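PDB 4MTE: zinc uptake regulation protein from Escherichia coli, which represses zinc-uptake genes such as znuACB by binding their operator DNA, using zinc as its cofactor. Local coordinates for residues Pro26-Val31 with Leu67-Glu72; Phe75-Glu80 with Pro94-Ala99; Met100-Cys103 with Ala108-Glu111. All coordinates share one frame; numbering follows the deposited sequence.

Contact 1. Residues Pro26-Val31 with Leu67-Glu72. With nucleotides of chain E.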
# COMPACT_ATOMS: atom_id res chain seq x y z
N PRO D 26 31.80 -14.81 -6.65
CA PRO D 26 30.79 -15.68 -7.26
C PRO D 26 29.40 -15.05 -7.27
O PRO D 26 28.71 -15.12 -8.29
CB PRO D 26 30.81 -16.91 -6.37
CG PRO D 26 32.23 -17.00 -5.92
CD PRO D 26 32.70 -15.58 -5.76
N GLN D 27 28.99 -14.46 -6.15
CA GLN D 27 27.68 -13.81 -6.07
C GLN D 27 27.57 -12.68 -7.07
O GLN D 27 26.68 -12.68 -7.92
CB GLN D 27 27.43 -13.27 -4.66
CG GLN D 27 26.89 -14.29 -3.68
CD GLN D 27 26.27 -13.65 -2.46
OE1 GLN D 27 26.51 -12.48 -2.16
NE2 GLN D 27 25.47 -14.42 -1.73
N ARG D 28 28.47 -11.71 -6.95
CA ARG D 28 28.46 -10.53 -7.81
C ARG D 28 28.52 -10.94 -9.28
O ARG D 28 27.87 -10.34 -10.14
CB ARG D 28 29.65 -9.63 -7.46
CG ARG D 28 29.62 -9.14 -6.02
CD ARG D 28 30.96 -8.55 -5.58
NE ARG D 28 30.86 -7.92 -4.26
CZ ARG D 28 31.88 -7.35 -3.62
NH1 ARG D 28 33.08 -7.32 -4.17
NH2 ARG D 28 31.68 -6.80 -2.43
N LEU D 29 29.28 -11.99 -9.55
CA LEU D 29 29.41 -12.55 -10.89
C LEU D 29 28.07 -13.13 -11.36
O LEU D 29 27.60 -12.83 -12.46
CB LEU D 29 30.48 -13.64 -10.89
CG LEU D 29 30.89 -14.22 -12.24
CD1 LEU D 29 31.50 -13.15 -13.14
CD2 LEU D 29 31.85 -15.38 -12.03
N GLU D 30 27.47 -13.95 -10.50
CA GLU D 30 26.17 -14.57 -10.80
C GLU D 30 25.13 -13.49 -11.08
O GLU D 30 24.35 -13.59 -12.03
CB GLU D 30 25.71 -15.44 -9.62
CG GLU D 30 24.31 -16.05 -9.81
CD GLU D 30 24.25 -17.06 -10.93
OE1 GLU D 30 25.32 -17.54 -11.37
OE2 GLU D 30 23.13 -17.37 -11.39
N VAL D 31 25.13 -12.46 -10.24
CA VAL D 31 24.19 -11.36 -10.41
C VAL D 31 24.45 -10.69 -11.75
O VAL D 31 23.52 -10.46 -12.52
CB VAL D 31 24.34 -10.32 -9.27
CG1 VAL D 31 23.50 -9.08 -9.53
CG2 VAL D 31 23.95 -10.95 -7.93
N LEU D 67 24.60 -5.19 -6.40
CA LEU D 67 24.26 -4.07 -7.27
C LEU D 67 25.07 -2.83 -6.93
O LEU D 67 25.52 -2.12 -7.84
CB LEU D 67 22.76 -3.76 -7.18
CG LEU D 67 21.84 -4.76 -7.90
CD1 LEU D 67 20.38 -4.50 -7.52
CD2 LEU D 67 22.03 -4.69 -9.41
N ASP D 68 25.27 -2.56 -5.65
CA ASP D 68 26.10 -1.43 -5.23
C ASP D 68 27.51 -1.58 -5.78
O ASP D 68 28.06 -0.64 -6.36
CB ASP D 68 26.15 -1.32 -3.70
CG ASP D 68 24.87 -0.76 -3.10
OD1 ASP D 68 24.23 0.09 -3.75
OD2 ASP D 68 24.52 -1.16 -1.97
N PHE D 69 28.09 -2.76 -5.60
CA PHE D 69 29.41 -3.05 -6.15
C PHE D 69 29.46 -2.84 -7.67
O PHE D 69 30.30 -2.10 -8.18
CB PHE D 69 29.83 -4.48 -5.81
CG PHE D 69 31.12 -4.90 -6.46
CD1 PHE D 69 32.34 -4.61 -5.87
CD2 PHE D 69 31.12 -5.59 -7.66
CE1 PHE D 69 33.53 -5.00 -6.46
CE2 PHE D 69 32.30 -5.98 -8.26
CZ PHE D 69 33.50 -5.68 -7.66
N LEU D 70 28.55 -3.51 -8.37
CA LEU D 70 28.49 -3.44 -9.83
C LEU D 70 28.26 -2.01 -10.32
O LEU D 70 28.79 -1.60 -11.36
CB LEU D 70 27.38 -4.35 -10.35
CG LEU D 70 27.54 -5.84 -10.04
CD1 LEU D 70 26.26 -6.59 -10.35
CD2 LEU D 70 28.72 -6.43 -10.80
N LEU D 71 27.49 -1.25 -9.56
CA LEU D 71 27.23 0.15 -9.88
C LEU D 71 28.50 0.96 -9.69
O LEU D 71 28.85 1.79 -10.53
CB LEU D 71 26.13 0.72 -8.99
CG LEU D 71 24.70 0.36 -9.38
CD1 LEU D 71 23.76 0.60 -8.20
CD2 LEU D 71 24.27 1.16 -10.59
N GLU D 72 29.18 0.72 -8.58
CA GLU D 72 30.41 1.43 -8.27
C GLU D 72 31.49 1.14 -9.32
O GLU D 72 32.21 2.05 -9.73
CB GLU D 72 30.91 1.03 -6.88
CG GLU D 72 32.03 1.91 -6.35
CD GLU D 72 32.46 1.53 -4.94
OE1 GLU D 72 31.82 0.63 -4.35
OE2 GLU D 72 33.42 2.14 -4.43
P DG E 5 34.61 -6.42 -0.51
OP1 DG E 5 34.97 -6.71 -1.91
OP2 DG E 5 33.84 -5.20 -0.18
O5' DG E 5 33.82 -7.68 0.08
C5' DG E 5 34.41 -8.97 -0.04
C4' DG E 5 33.57 -10.02 0.66
O4' DG E 5 33.67 -9.83 2.09
C3' DG E 5 32.09 -10.02 0.31
O3' DG E 5 31.79 -11.26 -0.34
C2' DG E 5 31.36 -9.81 1.64
C1' DG E 5 32.42 -10.10 2.70
N9 DG E 5 32.35 -9.28 3.91
C8 DG E 5 32.57 -7.93 4.02
N7 DG E 5 32.45 -7.49 5.24
C5 DG E 5 32.14 -8.62 5.99
C6 DG E 5 31.90 -8.77 7.37
O6 DG E 5 31.91 -7.90 8.25
N1 DG E 5 31.63 -10.10 7.71
C2 DG E 5 31.59 -11.15 6.82
N2 DG E 5 31.31 -12.36 7.32
N3 DG E 5 31.82 -11.02 5.52
C4 DG E 5 32.09 -9.74 5.18
P DG E 7 25.90 -15.72 1.72
OP1 DG E 7 25.87 -17.11 1.20
OP2 DG E 7 25.23 -14.64 0.97
O5' DG E 7 25.31 -15.73 3.20
C5' DG E 7 26.01 -16.44 4.21
C4' DG E 7 25.16 -16.59 5.45
O4' DG E 7 25.32 -15.41 6.29
C3' DG E 7 23.67 -16.72 5.18
O3' DG E 7 23.10 -17.65 6.09
C2' DG E 7 23.17 -15.28 5.34
C1' DG E 7 24.09 -14.72 6.41
N9 DG E 7 24.39 -13.29 6.30
C8 DG E 7 24.68 -12.54 5.19
N7 DG E 7 24.91 -11.29 5.45
C5 DG E 7 24.77 -11.20 6.83
C6 DG E 7 24.89 -10.09 7.71
O6 DG E 7 25.17 -8.92 7.44
N1 DG E 7 24.66 -10.46 9.04
C2 DG E 7 24.34 -11.73 9.46
N2 DG E 7 24.15 -11.92 10.77
N3 DG E 7 24.22 -12.77 8.65
C4 DG E 7 24.45 -12.42 7.36
P DT E 6 30.32 -11.54 -0.93
OP1 DT E 6 30.45 -12.53 -2.02
OP2 DT E 6 29.67 -10.23 -1.20
O5' DT E 6 29.56 -12.24 0.29
C5' DT E 6 30.20 -13.34 0.93
C4' DT E 6 29.36 -13.91 2.05
O4' DT E 6 29.53 -13.10 3.24
C3' DT E 6 27.86 -13.97 1.76
O3' DT E 6 27.43 -15.31 1.94
C2' DT E 6 27.25 -12.97 2.75
C1' DT E 6 28.28 -12.95 3.87
N1 DT E 6 28.35 -11.69 4.68
C2 DT E 6 28.29 -11.78 6.05
O2 DT E 6 28.17 -12.83 6.66
N3 DT E 6 28.38 -10.58 6.69
C4 DT E 6 28.52 -9.32 6.15
O4 DT E 6 28.59 -8.31 6.87
C5 DT E 6 28.58 -9.29 4.71
C7 DT E 6 28.74 -7.98 3.98
C6 DT E 6 28.50 -10.46 4.05
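Arg28 lies flat on Phe69, its guanidinium stacked over one face of the ring with centres 4.0 Å apart and planes only 15° from parallel. NH1 reaches over the rim at CD1 and CE1, while the methylene CD sits above the ring as a CH-pi donor, 3.8 Å from the centroid of Phe69. An extended chain from CG to NE carries the cationic end this far across the ring.

The polar bonds run to the DNA backbone and to nearby loops. Arg28 NH1 donates to OP1 of DG5 of chain E at 3.0 Å, and also to the backbone O of Arg23, so the stack, the phosphate and the carbonyl together fix the guanidinium. On the preceding residue, Gln27 NE2 makes a weak hydrogen bond to OP2 of DG7 of chain E (2.7 Å) and another weak hydrogen bond to Glu55 OE2.

Apolar packing is slighter: Val31 CG1 meets Leu70 CD1 at 3.8 Å.

The segment axes cross at -75°, 10.0 Å apart, joining helix 26-36 to helix 60-72 in the DNA-binding domain. Helix 44-52 lies against it through Leu47, which touches Val31 and Leu67, and Leu70 continues onto Leu32 and Phe75, just ahead of strand 76-79.

Contact 2. Residues Phe75-Glu80 with Pro94-Ala99. With ZN (zinc ion), chain N; nucleotides of chain F.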
# COMPACT_ATOMS: atom_id res chain seq x y z
N PHE D 75 29.62 -1.36 -14.14
CA PHE D 75 29.12 -2.41 -15.02
C PHE D 75 27.61 -2.31 -15.19
O PHE D 75 27.05 -2.79 -16.18
CB PHE D 75 29.47 -3.78 -14.44
CG PHE D 75 30.94 -3.97 -14.18
CD1 PHE D 75 31.87 -3.40 -15.02
CD2 PHE D 75 31.38 -4.69 -13.09
CE1 PHE D 75 33.22 -3.55 -14.79
CE2 PHE D 75 32.73 -4.85 -12.85
CZ PHE D 75 33.65 -4.28 -13.70
N VAL D 76 26.95 -1.66 -14.23
CA VAL D 76 25.50 -1.55 -14.22
C VAL D 76 25.08 -0.09 -14.09
O VAL D 76 25.80 0.73 -13.51
CB VAL D 76 24.90 -2.37 -13.04
CG1 VAL D 76 23.39 -2.18 -12.93
CG2 VAL D 76 25.25 -3.85 -13.20
N HIS D 77 23.92 0.23 -14.65
CA HIS D 77 23.28 1.53 -14.46
C HIS D 77 21.95 1.33 -13.77
O HIS D 77 21.25 0.33 -14.00
CB HIS D 77 23.05 2.23 -15.79
CG HIS D 77 24.31 2.58 -16.52
ND1 HIS D 77 25.23 3.47 -16.02
CD2 HIS D 77 24.78 2.17 -17.72
CE1 HIS D 77 26.23 3.58 -16.88
NE2 HIS D 77 25.98 2.80 -17.91
N LYS D 78 21.60 2.29 -12.92
CA LYS D 78 20.28 2.34 -12.31
C LYS D 78 19.38 3.18 -13.20
O LYS D 78 19.74 4.29 -13.60
CB LYS D 78 20.37 2.97 -10.92
CG LYS D 78 19.04 3.02 -10.19
CD LYS D 78 19.18 3.73 -8.86
CE LYS D 78 17.88 3.70 -8.07
NZ LYS D 78 17.52 2.32 -7.66
N VAL D 79 18.20 2.65 -13.51
CA VAL D 79 17.19 3.39 -14.25
C VAL D 79 16.27 4.08 -13.24
O VAL D 79 15.46 3.43 -12.58
CB VAL D 79 16.37 2.46 -15.17
CG1 VAL D 79 15.50 3.28 -16.12
CG2 VAL D 79 17.29 1.51 -15.94
N GLU D 80 16.41 5.40 -13.13
CA GLU D 80 15.80 6.17 -12.05
C GLU D 80 14.30 6.44 -12.22
O GLU D 80 13.58 6.60 -11.23
CB GLU D 80 16.52 7.51 -11.90
CG GLU D 80 18.01 7.40 -11.62
CD GLU D 80 18.32 7.01 -10.19
OE1 GLU D 80 17.38 6.68 -9.44
OE2 GLU D 80 19.51 7.02 -9.83
N PRO D 94 36.52 3.89 -21.88
CA PRO D 94 36.55 4.71 -20.66
C PRO D 94 35.16 5.19 -20.27
O PRO D 94 34.29 5.26 -21.14
CB PRO D 94 37.45 5.89 -21.06
CG PRO D 94 37.59 5.82 -22.55
CD PRO D 94 37.46 4.38 -22.89
N THR D 95 34.96 5.50 -18.99
CA THR D 95 33.64 5.86 -18.47
C THR D 95 32.94 6.91 -19.34
O THR D 95 33.59 7.73 -19.98
CB THR D 95 33.73 6.38 -17.02
OG1 THR D 95 34.68 7.45 -16.95
CG2 THR D 95 34.17 5.25 -16.09
N HIS D 96 31.61 6.87 -19.33
CA HIS D 96 30.82 7.54 -20.35
C HIS D 96 29.59 8.23 -19.79
O HIS D 96 29.21 8.02 -18.64
CB HIS D 96 30.36 6.49 -21.36
CG HIS D 96 29.59 5.36 -20.74
ND1 HIS D 96 30.20 4.37 -20.01
CD2 HIS D 96 28.26 5.09 -20.73
CE1 HIS D 96 29.28 3.52 -19.58
NE2 HIS D 96 28.10 3.93 -20.00
N THR D 97 28.98 9.07 -20.63
CA THR D 97 27.63 9.57 -20.39
C THR D 97 26.72 8.75 -21.29
O THR D 97 27.15 8.26 -22.34
CB THR D 97 27.50 11.06 -20.75
OG1 THR D 97 26.17 11.50 -20.45
CG2 THR D 97 27.80 11.31 -22.23
N SER D 98 25.45 8.61 -20.90
CA SER D 98 24.53 7.81 -21.68
C SER D 98 23.08 8.25 -21.52
O SER D 98 22.71 8.83 -20.49
CB SER D 98 24.64 6.34 -21.29
OG SER D 98 24.17 6.13 -19.97
N ALA D 99 22.28 7.96 -22.54
CA ALA D 99 20.85 8.19 -22.49
C ALA D 99 20.16 6.84 -22.67
O ALA D 99 20.45 6.10 -23.60
CB ALA D 99 20.43 9.15 -23.59
ZN ZN N . 26.76 2.45 -19.74
P DA F 21 15.04 0.47 -5.29
OP1 DA F 21 15.56 1.72 -5.89
OP2 DA F 21 15.30 -0.84 -5.93
O5' DA F 21 15.58 0.40 -3.79
C5' DA F 21 15.39 1.53 -2.97
C4' DA F 21 15.90 1.28 -1.56
O4' DA F 21 15.09 0.25 -0.93
C3' DA F 21 17.34 0.78 -1.45
O3' DA F 21 18.11 1.85 -0.95
C2' DA F 21 17.27 -0.43 -0.51
C1' DA F 21 15.88 -0.31 0.10
N9 DA F 21 15.26 -1.55 0.54
C8 DA F 21 14.76 -2.57 -0.23
N7 DA F 21 14.25 -3.55 0.47
C5 DA F 21 14.42 -3.15 1.78
C6 DA F 21 14.09 -3.74 3.02
N6 DA F 21 13.48 -4.93 3.15
N1 DA F 21 14.41 -3.06 4.13
C2 DA F 21 15.01 -1.87 4.02
N3 DA F 21 15.37 -1.21 2.92
C4 DA F 21 15.04 -1.92 1.83
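His77 and His96 meet through a zinc ion, each binding it with NE2 at 2.0 Å. The two NE2 atoms are 3.2 Å apart, a spacing set by the shared metal and not by any hydrogen bond; the N-Zn-N angle is about 104°. The imidazoles approach from opposite directions, rim to rim, with planes 85° apart, so neither ring covers the other. The zinc sits a little off the outward bisector at NE2 of each ring: in His77 it leans to the CD2 side, 2.8 Å from that carbon, and in His96 to the CE1 side, at 2.7 Å. Cys88 and both carboxylate oxygens of Glu111 complete the site.

In the next shell, Ser98 places OG over one face of the His77 ring, 4.3 Å from NE2, and Met100 touches the same histidine. The His96 ring is carried with CG between the backbone N and the carbonyl carbon (chi1 56°), which turns it back from an irregular segment toward the metal.

Farther out, backbone bonds of Phe75 with Cys88 and of His77 with Val86 hold His77 and Cys88 near each other, the one in strand 76-79 and the other just past strand 84-87. The loop bearing His96 is tied down by Thr97 OG1, bonded to Glu118, and runs into strand 99-103, where Ala99 packs on Met121 of the second subunit. On the far side of strand 76-79, Lys78 NZ donates to OP1 of DA21 of chain F at 2.7 Å.

A winged helix whose wing carries His77, a phosphate contact and, just past its second strand, Cys88, joined through the metal to the dimerisation domain, is consistent with the regulatory metal site of Fur-family repressors.

Contact 3. Residues Met100-Cys103 with Ala108-Glu111. With ZN (zinc ion), chain N; ZN (zinc ion), chain M.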
# COMPACT_ATOMS: atom_id res chain seq x y z
N MET D 100 19.25 6.52 -21.75
CA MET D 100 18.52 5.26 -21.79
C MET D 100 17.21 5.45 -22.54
O MET D 100 16.43 6.34 -22.22
CB MET D 100 18.23 4.77 -20.37
CG MET D 100 19.47 4.48 -19.56
SD MET D 100 20.36 3.04 -20.16
CE MET D 100 21.87 3.15 -19.20
N PHE D 101 16.99 4.61 -23.55
CA PHE D 101 15.72 4.61 -24.27
C PHE D 101 14.92 3.40 -23.83
O PHE D 101 15.36 2.27 -23.97
CB PHE D 101 15.95 4.62 -25.78
CG PHE D 101 16.50 5.92 -26.28
CD1 PHE D 101 15.67 6.87 -26.84
CD2 PHE D 101 17.85 6.20 -26.17
CE1 PHE D 101 16.17 8.07 -27.30
CE2 PHE D 101 18.36 7.40 -26.62
CZ PHE D 101 17.52 8.34 -27.19
N ILE D 102 13.73 3.68 -23.30
CA ILE D 102 12.93 2.71 -22.57
C ILE D 102 11.56 2.51 -23.21
O ILE D 102 10.82 3.47 -23.42
CB ILE D 102 12.69 3.20 -21.11
CG1 ILE D 102 14.02 3.46 -20.40
CG2 ILE D 102 11.84 2.20 -20.32
CD1 ILE D 102 13.88 4.31 -19.15
N CYS D 103 11.22 1.26 -23.50
CA CYS D 103 9.88 0.93 -23.96
C CYS D 103 8.99 0.67 -22.75
O CYS D 103 9.30 -0.18 -21.92
CB CYS D 103 9.90 -0.29 -24.88
SG CYS D 103 8.30 -0.63 -25.67
N ALA D 108 12.11 -3.32 -22.69
CA ALA D 108 13.50 -3.34 -23.15
C ALA D 108 14.08 -1.94 -23.07
O ALA D 108 13.34 -0.95 -23.09
CB ALA D 108 13.58 -3.88 -24.57
N VAL D 109 15.41 -1.85 -22.99
CA VAL D 109 16.07 -0.55 -22.93
C VAL D 109 17.36 -0.53 -23.74
O VAL D 109 18.08 -1.53 -23.80
CB VAL D 109 16.37 -0.12 -21.48
CG1 VAL D 109 15.09 -0.05 -20.66
CG2 VAL D 109 17.38 -1.06 -20.82
N LYS D 110 17.65 0.61 -24.35
CA LYS D 110 18.90 0.80 -25.09
C LYS D 110 19.73 1.91 -24.47
O LYS D 110 19.26 3.04 -24.32
CB LYS D 110 18.62 1.11 -26.56
CG LYS D 110 18.75 -0.10 -27.49
CD LYS D 110 20.21 -0.43 -27.80
CE LYS D 110 20.83 0.59 -28.75
NZ LYS D 110 22.18 0.16 -29.24
N GLU D 111 20.97 1.59 -24.11
CA GLU D 111 21.93 2.60 -23.70
C GLU D 111 22.62 3.15 -24.94
O GLU D 111 23.29 2.41 -25.66
CB GLU D 111 22.98 2.06 -22.71
CG GLU D 111 23.78 3.21 -22.10
CD GLU D 111 24.95 2.81 -21.20
OE1 GLU D 111 25.63 3.72 -20.73
OE2 GLU D 111 25.21 1.62 -20.94
ZN ZN N . 26.76 2.45 -19.74
ZN ZN M . 9.02 -2.26 -27.09
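Phe101 and Lys110 form an antiparallel hydrogen-bonded pair: Phe101 N donates a hydrogen bond to Lys110 O at 2.9 Å, and Lys110 N donates one back to Phe101 O at the same 2.9 Å. Toward the turn a third bond follows, Cys103 N to Ala108 O at 3.1 Å, almost perfectly straight at 177°. The carbonyls of Phe101 and Lys110 each take a CA-H contact as well, from Val109 and Met100 in turn.

Two metals draw on the side chains. Glu111 chelates one zinc through OE1 at 2.0 Å and OE2 at 2.1 Å; with CG anti to the backbone N (chi1 -169°) and the chain extended beyond, the carboxylate stands well out from its strand. His77, Cys88 and His96 fill that site. Cys103 SG binds the other zinc at 2.3 Å, alongside Cys106, Cys143 and Cys146.

Packing occupies both faces of the hairpin. Met100 bends at chi2 (-69°), bringing SD beside Glu111 CB and the methyl CE against Glu111 CG at 3.5 Å. Cutting this side chain back to an alanine would probably strip the apolar support from Glu111 and His77, leaving the carboxylate stem freer to shift at the zinc. On the same face Ile102 and Val109 lie side by side, CG1 to CG1 at 3.7 Å, with Val79 against Ile102. On the reverse face the Phe101 ring turns an edge to Lys110 O and meets Phe130 of the second subunit edge-to-face.

One short hairpin therefore feeds ligands to two zinc ions in chemically different surroundings. The four-thiolate site is consistent with tight binding that keeps the turn folded, while the mixed nitrogen, oxygen and sulfur site ties the other end to His77 and His96, so a shift in the pairing would probably be felt at both.

Along the chain the contacts come in series, 1, 2, then 3. Contact 1 lies among the helices against DNA; its centre is about 15 Å from that of contact 2, and helix 60-72 leads into strand 76-79, with Leu70 O probably hydrogen-bonded to Phe75 N. Contacts 2 and 3 are closer, about 12 Å between centres, and share one zinc ion. Contacts 1 and 3 do not touch: their centres are about 21 Å apart, on opposite sides of the chain's centre. Contact 2 thus bridges the DNA-binding helices and wing to the hairpin of the dimerisation domain, consistent with zinc at this junction setting the relative placement of the two domains for operator binding.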